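Local coordinates for HTH-type transcriptional regulator yiaJ (Escherichia coli, PDB 1YSQ), which represses transcription of the yiaKLMNOPQRS operon, possibly used for 2,3-diketo-L-gulonate, and is represented here by its C-terminal IclR-type effector-binding region, without the DNA-binding part, at residues D122-E125 / N126-V130; L152-S155 / R156-V160; V160-K163 / N164-P168. One frame throughout, in Å; residues are numbered along the deposited sequence.

In the fold
The three contacts follow one another around one end of the antiparallel sheet in the IclR-type C-terminal domain. Contact 1 is the connection between strands 120-123 and 130-137; contact 2 joins strand 146-153 to helix 154-160; contact 3 begins helix 162-182. Contacts 1 and 2, centres 11 Å apart, are tied by a probable hydrogen bond from Thr-154 N to Gly-129 O (3.0 Å). Contacts 2 and 3, centres 10 Å apart, share Val-160, and Leu-152 CD1 packs on Leu-165 CD1 at 3.6 Å. Contacts 1 and 3 do not touch. One phosphate ion, probably from the crystallisation liquor, sits at contact 2; a different one lies about 4 Å from the Asp-122 side chain.

Contact 1 of 3, residues D122-E125 / N126-V130; sequences DREE and NELGV
Asp-122 OD2 is gripped by two groups: Asn-126 ND2, at 3.0 Å, and a water at 2.8 Å. The amide comes from above the carboxylate, 63° out of its plane, while the carboxylate oxygen stays close to the amide's own plane; the carboxylate and amide planes stand 77° apart. Asn-126 ND2 also donates to Cys-66 O, outside the loop. The other oxygen, Asp-122 OD1, takes the backbone N of Glu-125 at 2.7 Å, an Asx motif. The water carries the link across the loop, accepting from Glu-127 N and bonding to Val-130 O. Glu-124 braces the turn: its extended chain (chi2 178°) brings OE2 within 2.8 Å of Gly-129 N, in an almost straight bond received on the anti side of the carboxylate. That N-H belongs to a type II turn from Glu-127 to Val-130, in which Gly-129 adopts the positive phi. Glu-125 OE2 folds back to Arg-123 N, and its OE1 forms a salt bridge with Lys-71. The whole loop connects 120-123, one of the two outermost strands, to its antiparallel neighbour 130-137, where Asp-122 pairs through its backbone with Cys-132, and Gly-129 bonds to Thr-154 at the start of helix 154-160.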
ATOM      1  N   ASP A 122       3.236   5.721  -3.970  1.00 21.95           N
ATOM      2  CA  ASP A 122       4.675   5.690  -4.012  1.00 21.83           C
ATOM      3  C   ASP A 122       5.022   6.396  -5.317  1.00 21.90           C
ATOM      4  O   ASP A 122       4.784   5.862  -6.398  1.00 21.99           O
ATOM      5  CB  ASP A 122       5.191   4.250  -3.991  1.00 22.26           C
ATOM      6  CG  ASP A 122       6.661   4.149  -4.389  1.00 23.22           C
ATOM      7  OD1 ASP A 122       7.349   5.206  -4.466  1.00 22.33           O
ATOM      8  OD2 ASP A 122       7.196   3.052  -4.665  1.00 24.34           O
ATOM      9  N   ARG A 123       5.544   7.613  -5.199  1.00 22.60           N
ATOM     10  CA  ARG A 123       5.881   8.439  -6.356  1.00 23.66           C
ATOM     11  C   ARG A 123       7.367   8.284  -6.631  1.00 23.66           C
ATOM     12  O   ARG A 123       8.175   9.193  -6.344  1.00 23.77           O
ATOM     13  CB  ARG A 123       5.516   9.916  -6.103  1.00 24.03           C
ATOM     14  CG  ARG A 123       4.020  10.159  -5.963  1.00 26.54           C
ATOM     15  CD  ARG A 123       3.620  11.614  -5.605  1.00 31.31           C
ATOM     16  NE  ARG A 123       2.189  11.676  -5.298  1.00 35.95           N
ATOM     17  CZ  ARG A 123       1.662  11.491  -4.081  1.00 38.62           C
ATOM     18  NH1 ARG A 123       2.442  11.262  -3.032  1.00 38.87           N
ATOM     19  NH2 ARG A 123       0.346  11.539  -3.910  1.00 40.79           N
ATOM     20  N   GLU A 124       7.724   7.119  -7.177  1.00 23.69           N
ATOM     21  CA  GLU A 124       9.135   6.778  -7.454  1.00 23.65           C
ATOM     22  C   GLU A 124      10.063   6.996  -6.246  1.00 23.86           C
ATOM     23  O   GLU A 124      11.182   7.534  -6.378  1.00 22.64           O
ATOM     24  CB  GLU A 124       9.638   7.566  -8.670  1.00 24.03           C
ATOM     25  CG  GLU A 124       8.780   7.403  -9.918  1.00 24.56           C
ATOM     26  CD  GLU A 124       9.315   8.249 -11.064  1.00 26.30           C
ATOM     27  OE1 GLU A 124       8.858   9.395 -11.212  1.00 28.46           O
ATOM     28  OE2 GLU A 124      10.212   7.773 -11.783  1.00 25.99           O
ATOM     29  N   GLU A 125       9.588   6.584  -5.071  1.00 23.39           N
ATOM     30  CA  GLU A 125      10.345   6.711  -3.824  1.00 23.60           C
ATOM     31  C   GLU A 125      11.222   5.490  -3.531  1.00 24.24           C
ATOM     32  O   GLU A 125      12.080   5.542  -2.652  1.00 25.04           O
ATOM     33  CB  GLU A 125       9.397   6.963  -2.643  1.00 23.34           C
ATOM     34  CG  GLU A 125       8.640   8.280  -2.758  1.00 22.69           C
ATOM     35  CD  GLU A 125       7.321   8.267  -1.997  1.00 22.18           C
ATOM     36  OE1 GLU A 125       7.310   7.818  -0.827  1.00 21.37           O
ATOM     37  OE2 GLU A 125       6.304   8.677  -2.591  1.00 22.10           O
ATOM     38  N   ASN A 126      11.001   4.394  -4.256  1.00 25.07           N
ATOM     39  CA  ASN A 126      11.840   3.203  -4.124  1.00 25.80           C
ATOM     40  C   ASN A 126      12.767   3.013  -5.309  1.00 26.45           C
ATOM     41  O   ASN A 126      13.944   2.713  -5.140  1.00 25.82           O
ATOM     42  CB  ASN A 126      10.984   1.956  -3.968  1.00 26.18           C
ATOM     43  CG  ASN A 126      10.359   1.875  -2.615  1.00 26.95           C
ATOM     44  OD1 ASN A 126      10.970   1.378  -1.658  1.00 27.83           O
ATOM     45  ND2 ASN A 126       9.135   2.378  -2.509  1.00 25.60           N
ATOM     46  N   GLU A 127      12.213   3.191  -6.504  1.00 27.01           N
ATOM     47  CA  GLU A 127      12.965   3.066  -7.740  1.00 27.98           C
ATOM     48  C   GLU A 127      12.338   3.959  -8.800  1.00 28.04           C
ATOM     49  O   GLU A 127      11.107   4.000  -8.953  1.00 27.46           O
ATOM     50  CB  GLU A 127      12.985   1.610  -8.215  1.00 28.50           C
ATOM     51  CG  GLU A 127      13.695   1.407  -9.540  1.00 31.42           C
ATOM     52  CD  GLU A 127      13.613  -0.016 -10.048  1.00 35.06           C
ATOM     53  OE1 GLU A 127      13.345  -0.945  -9.251  1.00 37.12           O
ATOM     54  OE2 GLU A 127      13.837  -0.195 -11.258  1.00 38.01           O
ATOM     55  N   LEU A 128      13.184   4.683  -9.534  1.00 27.20           N
ATOM     56  CA  LEU A 128      12.679   5.512 -10.615  1.00 27.40           C
ATOM     57  C   LEU A 128      11.971   4.617 -11.603  1.00 26.75           C
ATOM     58  O   LEU A 128      12.388   3.469 -11.815  1.00 26.39           O
ATOM     59  CB  LEU A 128      13.801   6.302 -11.307  1.00 27.89           C
ATOM     60  CG  LEU A 128      14.537   7.333 -10.446  1.00 29.10           C
ATOM     61  CD1 LEU A 128      15.570   8.070 -11.305  1.00 30.90           C
ATOM     62  CD2 LEU A 128      13.588   8.333  -9.773  1.00 28.30           C
ATOM     63  N   GLY A 129      10.881   5.131 -12.169  1.00 25.63           N
ATOM     64  CA  GLY A 129      10.079   4.366 -13.110  1.00 25.43           C
ATOM     65  C   GLY A 129       9.045   3.421 -12.511  1.00 24.82           C
ATOM     66  O   GLY A 129       8.282   2.814 -13.248  1.00 24.51           O
ATOM     67  N   VAL A 130       9.026   3.289 -11.187  1.00 24.06           N
ATOM     68  CA  VAL A 130       8.068   2.433 -10.501  1.00 23.31           C
ATOM     69  C   VAL A 130       7.228   3.314  -9.575  1.00 22.86           C
ATOM     70  O   VAL A 130       7.784   4.068  -8.759  1.00 23.18           O
ATOM     71  CB  VAL A 130       8.771   1.329  -9.664  1.00 23.61           C
ATOM     72  CG1 VAL A 130       7.749   0.460  -8.896  1.00 22.57           C
ATOM     73  CG2 VAL A 130       9.697   0.468 -10.552  1.00 23.54           C
TER
HETATM   74  O   HOH W   1       9.322   3.445  -6.444  1.00 23.80           O

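Contact 2 of 3, residues L152-S155 / R156-V160; sequences LSTS and RLKQV. With PO4 (phosphate ion), chain C.
An N-cap marks the junction where strand 146-153 turns into helix 154-160: Ser-153 OG accepts from Arg-156 N at 3.0 Å, meeting the first turn of the helix. The hydroxyl stands between the backbone N and the carbonyl carbon (chi1 64°), which lets it face that N-H while it donates at a short 2.5 Å to O2 of a phosphate ion, probably from the crystallisation liquor. The same phosphate oxygen takes Ser-153 N at 2.9 Å, so one residue grips it twice, and the backbone N atoms of Met-51 and Leu-52 also bond to the ion. With an alanine here, Arg-156 N would probably lose its capping acceptor and the phosphate one of its donors. Regular helical bonding starts at once, with Leu-157 N bound to Ser-153 O at 2.9 Å and Lys-158 N to Thr-154 O. On the side facing the sheet Leu-152 runs at about a right angle to Leu-157, its CD1 lying 4.0 Å from Leu-157 CB, and Leu-157 in turn rests on Ser-131 and Ile-133 of strand 130-137. Thr-154 OG1 is bonded to Ser-131 OG, while its CG2 lies alongside the Lys-158 chain. On the outer side a bend at chi2 (62°) swings the Arg-156 chain along the helix, bringing NH1 to Gln-159 OE1 at 2.8 Å in the guanidinium plane, and Val-160 CG1 sits over the centre of one guanidinium face, 3.3 Å above it.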
ATOM      1  N   LEU A 152       2.794  -0.312 -10.801  1.00 21.04           N
ATOM      2  CA  LEU A 152       2.857  -0.187 -12.250  1.00 21.22           C
ATOM      3  C   LEU A 152       3.963   0.794 -12.610  1.00 21.34           C
ATOM      4  O   LEU A 152       4.481   1.490 -11.731  1.00 21.53           O
ATOM      5  CB  LEU A 152       1.502   0.268 -12.824  1.00 20.75           C
ATOM      6  CG  LEU A 152       1.023   1.708 -12.593  1.00 21.25           C
ATOM      7  CD1 LEU A 152      -0.161   2.002 -13.524  1.00 22.72           C
ATOM      8  CD2 LEU A 152       0.632   1.983 -11.150  1.00 22.07           C
ATOM      9  N   SER A 153       4.337   0.845 -13.891  1.00 21.54           N
ATOM     10  CA  SER A 153       5.334   1.811 -14.341  1.00 21.52           C
ATOM     11  C   SER A 153       4.788   3.237 -14.219  1.00 22.22           C
ATOM     12  O   SER A 153       3.595   3.495 -14.460  1.00 21.34           O
ATOM     13  CB  SER A 153       5.770   1.544 -15.793  1.00 22.01           C
ATOM     14  OG  SER A 153       4.680   1.725 -16.682  1.00 20.55           O
ATOM     15  N   THR A 154       5.673   4.160 -13.847  1.00 22.19           N
ATOM     16  CA  THR A 154       5.315   5.567 -13.739  1.00 23.47           C
ATOM     17  C   THR A 154       4.762   6.058 -15.079  1.00 23.94           C
ATOM     18  O   THR A 154       3.802   6.829 -15.130  1.00 23.68           O
ATOM     19  CB  THR A 154       6.555   6.367 -13.383  1.00 23.23           C
ATOM     20  OG1 THR A 154       7.124   5.820 -12.188  1.00 23.85           O
ATOM     21  CG2 THR A 154       6.175   7.811 -13.019  1.00 23.24           C
ATOM     22  N   SER A 155       5.388   5.569 -16.143  1.00 25.50           N
ATOM     23  CA  SER A 155       5.003   5.860 -17.507  1.00 27.02           C
ATOM     24  C   SER A 155       3.541   5.491 -17.744  1.00 27.06           C
ATOM     25  O   SER A 155       2.759   6.308 -18.262  1.00 26.86           O
ATOM     26  CB  SER A 155       5.899   5.073 -18.453  1.00 27.47           C
ATOM     27  OG  SER A 155       5.813   5.638 -19.732  1.00 33.48           O
ATOM     28  N   ARG A 156       3.166   4.267 -17.364  1.00 26.50           N
ATOM     29  CA  ARG A 156       1.792   3.837 -17.550  1.00 26.24           C
ATOM     30  C   ARG A 156       0.835   4.620 -16.651  1.00 26.50           C
ATOM     31  O   ARG A 156      -0.257   4.995 -17.075  1.00 25.81           O
ATOM     32  CB  ARG A 156       1.627   2.324 -17.343  1.00 26.79           C
ATOM     33  CG  ARG A 156       0.222   1.837 -17.656  1.00 26.32           C
ATOM     34  CD  ARG A 156      -0.190   2.071 -19.107  1.00 29.28           C
ATOM     35  NE  ARG A 156      -1.501   1.496 -19.412  1.00 31.20           N
ATOM     36  CZ  ARG A 156      -2.308   1.904 -20.392  1.00 32.87           C
ATOM     37  NH1 ARG A 156      -1.959   2.906 -21.195  1.00 33.45           N
ATOM     38  NH2 ARG A 156      -3.476   1.308 -20.565  1.00 33.82           N
ATOM     39  N   LEU A 157       1.252   4.881 -15.417  1.00 26.57           N
ATOM     40  CA  LEU A 157       0.396   5.621 -14.489  1.00 27.54           C
ATOM     41  C   LEU A 157       0.040   7.019 -15.030  1.00 28.20           C
ATOM     42  O   LEU A 157      -1.103   7.484 -14.907  1.00 28.45           O
ATOM     43  CB  LEU A 157       1.081   5.735 -13.132  1.00 27.35           C
ATOM     44  CG  LEU A 157       0.322   6.523 -12.058  1.00 27.26           C
ATOM     45  CD1 LEU A 157      -1.043   5.903 -11.804  1.00 28.22           C
ATOM     46  CD2 LEU A 157       1.156   6.539 -10.811  1.00 29.03           C
ATOM     47  N   LYS A 158       1.014   7.674 -15.642  1.00 28.63           N
ATOM     48  CA  LYS A 158       0.768   8.987 -16.234  1.00 29.68           C
ATOM     49  C   LYS A 158      -0.241   8.897 -17.377  1.00 29.44           C
ATOM     50  O   LYS A 158      -1.062   9.796 -17.559  1.00 30.05           O
ATOM     51  CB  LYS A 158       2.079   9.630 -16.675  1.00 29.93           C
ATOM     52  CG  LYS A 158       2.789  10.319 -15.523  1.00 33.00           C
ATOM     53  CD  LYS A 158       4.254  10.543 -15.802  1.00 36.01           C
ATOM     54  CE  LYS A 158       4.965  11.095 -14.563  1.00 38.27           C
ATOM     55  NZ  LYS A 158       6.432  11.263 -14.832  1.00 39.72           N
ATOM     56  N   GLN A 159      -0.203   7.789 -18.115  1.00 28.85           N
ATOM     57  CA  GLN A 159      -1.107   7.561 -19.230  1.00 29.24           C
ATOM     58  C   GLN A 159      -2.539   7.294 -18.785  1.00 29.80           C
ATOM     59  O   GLN A 159      -3.483   7.811 -19.381  1.00 29.87           O
ATOM     60  CB  GLN A 159      -0.628   6.376 -20.077  1.00 29.15           C
ATOM     61  CG  GLN A 159       0.650   6.616 -20.847  1.00 28.45           C
ATOM     62  CD  GLN A 159       1.025   5.423 -21.720  1.00 31.17           C
ATOM     63  OE1 GLN A 159       0.458   4.353 -21.579  1.00 29.83           O
ATOM     64  NE2 GLN A 159       1.969   5.622 -22.630  1.00 32.77           N
ATOM     65  N   VAL A 160      -2.709   6.486 -17.740  1.00 29.36           N
ATOM     66  CA  VAL A 160      -4.058   6.099 -17.305  1.00 30.26           C
ATOM     67  C   VAL A 160      -4.671   6.981 -16.216  1.00 30.00           C
ATOM     68  O   VAL A 160      -5.889   7.140 -16.181  1.00 31.03           O
ATOM     69  CB  VAL A 160      -4.140   4.620 -16.894  1.00 30.43           C
ATOM     70  CG1 VAL A 160      -3.871   3.749 -18.102  1.00 32.15           C
ATOM     71  CG2 VAL A 160      -3.144   4.318 -15.817  1.00 31.61           C
TER
HETATM   72  P   PO4 C 302       2.599  -1.580 -16.784  1.00 25.89           P
HETATM   73  O1  PO4 C 302       3.309  -2.057 -18.023  1.00 27.20           O
HETATM   74  O2  PO4 C 302       3.262  -0.337 -16.281  1.00 24.50           O
HETATM   75  O3  PO4 C 302       1.162  -1.378 -17.155  1.00 28.04           O
HETATM   76  O4  PO4 C 302       2.651  -2.638 -15.699  1.00 25.03           O

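Contact 3 of 3, residues V160-K163 / N164-P168; sequences VGEK and NLLKP
Lys-163 and Leu-166 lie side by side and point the same way, the leucine's CD2 touching the lysine at CD (3.8 Å) and NZ (3.6 Å). A bend at chi2 (-56°) lays the lysine chain along the leucine, so that both CD and NZ come against CD2. Lys-163 NZ also forms a long salt bridge with Glu-162 OE1, and Glu-162 OE2 rests beside the same methyl group. Leu-166, the buried member of the group, reaches Ile-133 and Val-135 of strand 130-137. Asn-164 reaches back to the end of the preceding helix. Its CG stands beside its own backbone N (chi1 -73°), which aims ND2 at Val-160 O; the amide donates to that carbonyl, though the modelled separation of 2.4 Å between ND2 and O is doubtfully short. This is a helix-to-helix junction in which Gly-161 has two roles: it is the first residue to leave helix 154-160, with positive phi (97°), and the N-cap position of helix 162-182. At these backbone angles a CB would crowd the Val-160 carbonyl, which suits glycine. In the first turn Leu-166 N bonds to Glu-162 O at 2.7 Å, whereas Leu-165 N is held only weakly by Gly-161 O. Leu-165 crosses Val-160 obliquely, its CD1 3.7 Å from Val-160 CG2, and also packs on Thr-25 of helix 8-25. Lys-167 N binds Lys-163 O at 3.3 Å. One residue later the helix kinks, the Pro-168 nitrogen making no bond to the preceding turn, while its ring meets Leu-21 of helix 8-25.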
ATOM      1  N   VAL A 160      -2.709   6.486 -17.740  1.00 29.36           N
ATOM      2  CA  VAL A 160      -4.058   6.099 -17.305  1.00 30.26           C
ATOM      3  C   VAL A 160      -4.671   6.981 -16.216  1.00 30.00           C
ATOM      4  O   VAL A 160      -5.889   7.140 -16.181  1.00 31.03           O
ATOM      5  CB  VAL A 160      -4.140   4.620 -16.894  1.00 30.43           C
ATOM      6  CG1 VAL A 160      -3.871   3.749 -18.102  1.00 32.15           C
ATOM      7  CG2 VAL A 160      -3.144   4.318 -15.817  1.00 31.61           C
ATOM      8  N   GLY A 161      -3.834   7.532 -15.343  1.00 29.56           N
ATOM      9  CA  GLY A 161      -4.262   8.429 -14.285  1.00 29.46           C
ATOM     10  C   GLY A 161      -4.464   7.739 -12.936  1.00 29.12           C
ATOM     11  O   GLY A 161      -5.001   6.611 -12.884  1.00 28.39           O
ATOM     12  N   GLU A 162      -4.061   8.412 -11.858  1.00 28.56           N
ATOM     13  CA  GLU A 162      -4.199   7.855 -10.504  1.00 28.86           C
ATOM     14  C   GLU A 162      -5.647   7.652 -10.111  1.00 28.15           C
ATOM     15  O   GLU A 162      -6.006   6.589  -9.608  1.00 27.52           O
ATOM     16  CB  GLU A 162      -3.513   8.700  -9.411  1.00 29.65           C
ATOM     17  CG  GLU A 162      -3.618   8.024  -8.037  1.00 31.99           C
ATOM     18  CD  GLU A 162      -3.612   8.944  -6.822  1.00 36.60           C
ATOM     19  OE1 GLU A 162      -3.567  10.184  -6.964  1.00 38.97           O
ATOM     20  OE2 GLU A 162      -3.638   8.410  -5.691  1.00 36.97           O
ATOM     21  N   LYS A 163      -6.470   8.681 -10.317  1.00 27.95           N
ATOM     22  CA  LYS A 163      -7.860   8.611  -9.909  1.00 28.33           C
ATOM     23  C   LYS A 163      -8.600   7.542 -10.686  1.00 27.94           C
ATOM     24  O   LYS A 163      -9.484   6.877 -10.144  1.00 27.83           O
ATOM     25  CB  LYS A 163      -8.541   9.979 -10.031  1.00 29.23           C
ATOM     26  CG  LYS A 163      -8.088  11.000  -8.963  1.00 31.82           C
ATOM     27  CD  LYS A 163      -8.292  10.494  -7.520  1.00 37.34           C
ATOM     28  CE  LYS A 163      -7.992  11.583  -6.458  1.00 40.62           C
ATOM     29  NZ  LYS A 163      -6.945  11.181  -5.472  1.00 44.08           N
ATOM     30  N   ASN A 164      -8.230   7.362 -11.955  1.00 27.43           N
ATOM     31  CA  ASN A 164      -8.834   6.324 -12.774  1.00 27.31           C
ATOM     32  C   ASN A 164      -8.628   4.933 -12.170  1.00 27.33           C
ATOM     33  O   ASN A 164      -9.568   4.138 -12.118  1.00 27.38           O
ATOM     34  CB  ASN A 164      -8.312   6.378 -14.216  1.00 27.84           C
ATOM     35  CG  ASN A 164      -8.880   7.560 -14.997  1.00 29.09           C
ATOM     36  OD1 ASN A 164      -9.968   8.058 -14.692  1.00 33.76           O
ATOM     37  ND2 ASN A 164      -8.138   8.028 -15.988  1.00 27.03           N
ATOM     38  N   LEU A 165      -7.409   4.653 -11.704  1.00 25.72           N
ATOM     39  CA  LEU A 165      -7.096   3.362 -11.102  1.00 25.59           C
ATOM     40  C   LEU A 165      -7.532   3.291  -9.634  1.00 24.76           C
ATOM     41  O   LEU A 165      -7.836   2.216  -9.117  1.00 24.16           O
ATOM     42  CB  LEU A 165      -5.596   3.080 -11.219  1.00 25.95           C
ATOM     43  CG  LEU A 165      -5.098   2.537 -12.557  1.00 28.90           C
ATOM     44  CD1 LEU A 165      -3.567   2.524 -12.570  1.00 31.92           C
ATOM     45  CD2 LEU A 165      -5.653   1.119 -12.832  1.00 29.68           C
ATOM     46  N   LEU A 166      -7.564   4.443  -8.967  1.00 23.93           N
ATOM     47  CA  LEU A 166      -7.928   4.481  -7.558  1.00 23.84           C
ATOM     48  C   LEU A 166      -9.368   4.005  -7.334  1.00 23.73           C
ATOM     49  O   LEU A 166      -9.681   3.361  -6.327  1.00 23.58           O
ATOM     50  CB  LEU A 166      -7.696   5.892  -6.982  1.00 23.60           C
ATOM     51  CG  LEU A 166      -8.047   6.188  -5.529  1.00 24.58           C
ATOM     52  CD1 LEU A 166      -7.330   5.223  -4.596  1.00 22.55           C
ATOM     53  CD2 LEU A 166      -7.650   7.624  -5.193  1.00 24.97           C
ATOM     54  N   LYS A 167     -10.245   4.306  -8.287  1.00 23.34           N
ATOM     55  CA  LYS A 167     -11.637   3.901  -8.146  1.00 24.33           C
ATOM     56  C   LYS A 167     -11.864   2.381  -7.929  1.00 23.27           C
ATOM     57  O   LYS A 167     -12.458   2.019  -6.914  1.00 23.28           O
ATOM     58  CB  LYS A 167     -12.503   4.460  -9.269  1.00 24.33           C
ATOM     59  CG  LYS A 167     -13.984   4.338  -8.977  1.00 28.22           C
ATOM     60  CD  LYS A 167     -14.788   4.938 -10.099  1.00 33.97           C
ATOM     61  CE  LYS A 167     -15.899   4.005 -10.506  1.00 36.53           C
ATOM     62  NZ  LYS A 167     -17.172   4.528  -9.971  1.00 40.03           N
ATOM     63  N   PRO A 168     -11.432   1.502  -8.838  1.00 22.73           N
ATOM     64  CA  PRO A 168     -11.579   0.052  -8.604  1.00 22.38           C
ATOM     65  C   PRO A 168     -10.740  -0.434  -7.421  1.00 21.99           C
ATOM     66  O   PRO A 168     -11.137  -1.367  -6.726  1.00 21.85           O
ATOM     67  CB  PRO A 168     -11.091  -0.589  -9.920  1.00 22.92           C
ATOM     68  CG  PRO A 168     -10.260   0.473 -10.583  1.00 22.60           C
ATOM     69  CD  PRO A 168     -10.853   1.788 -10.168  1.00 23.28           C
TER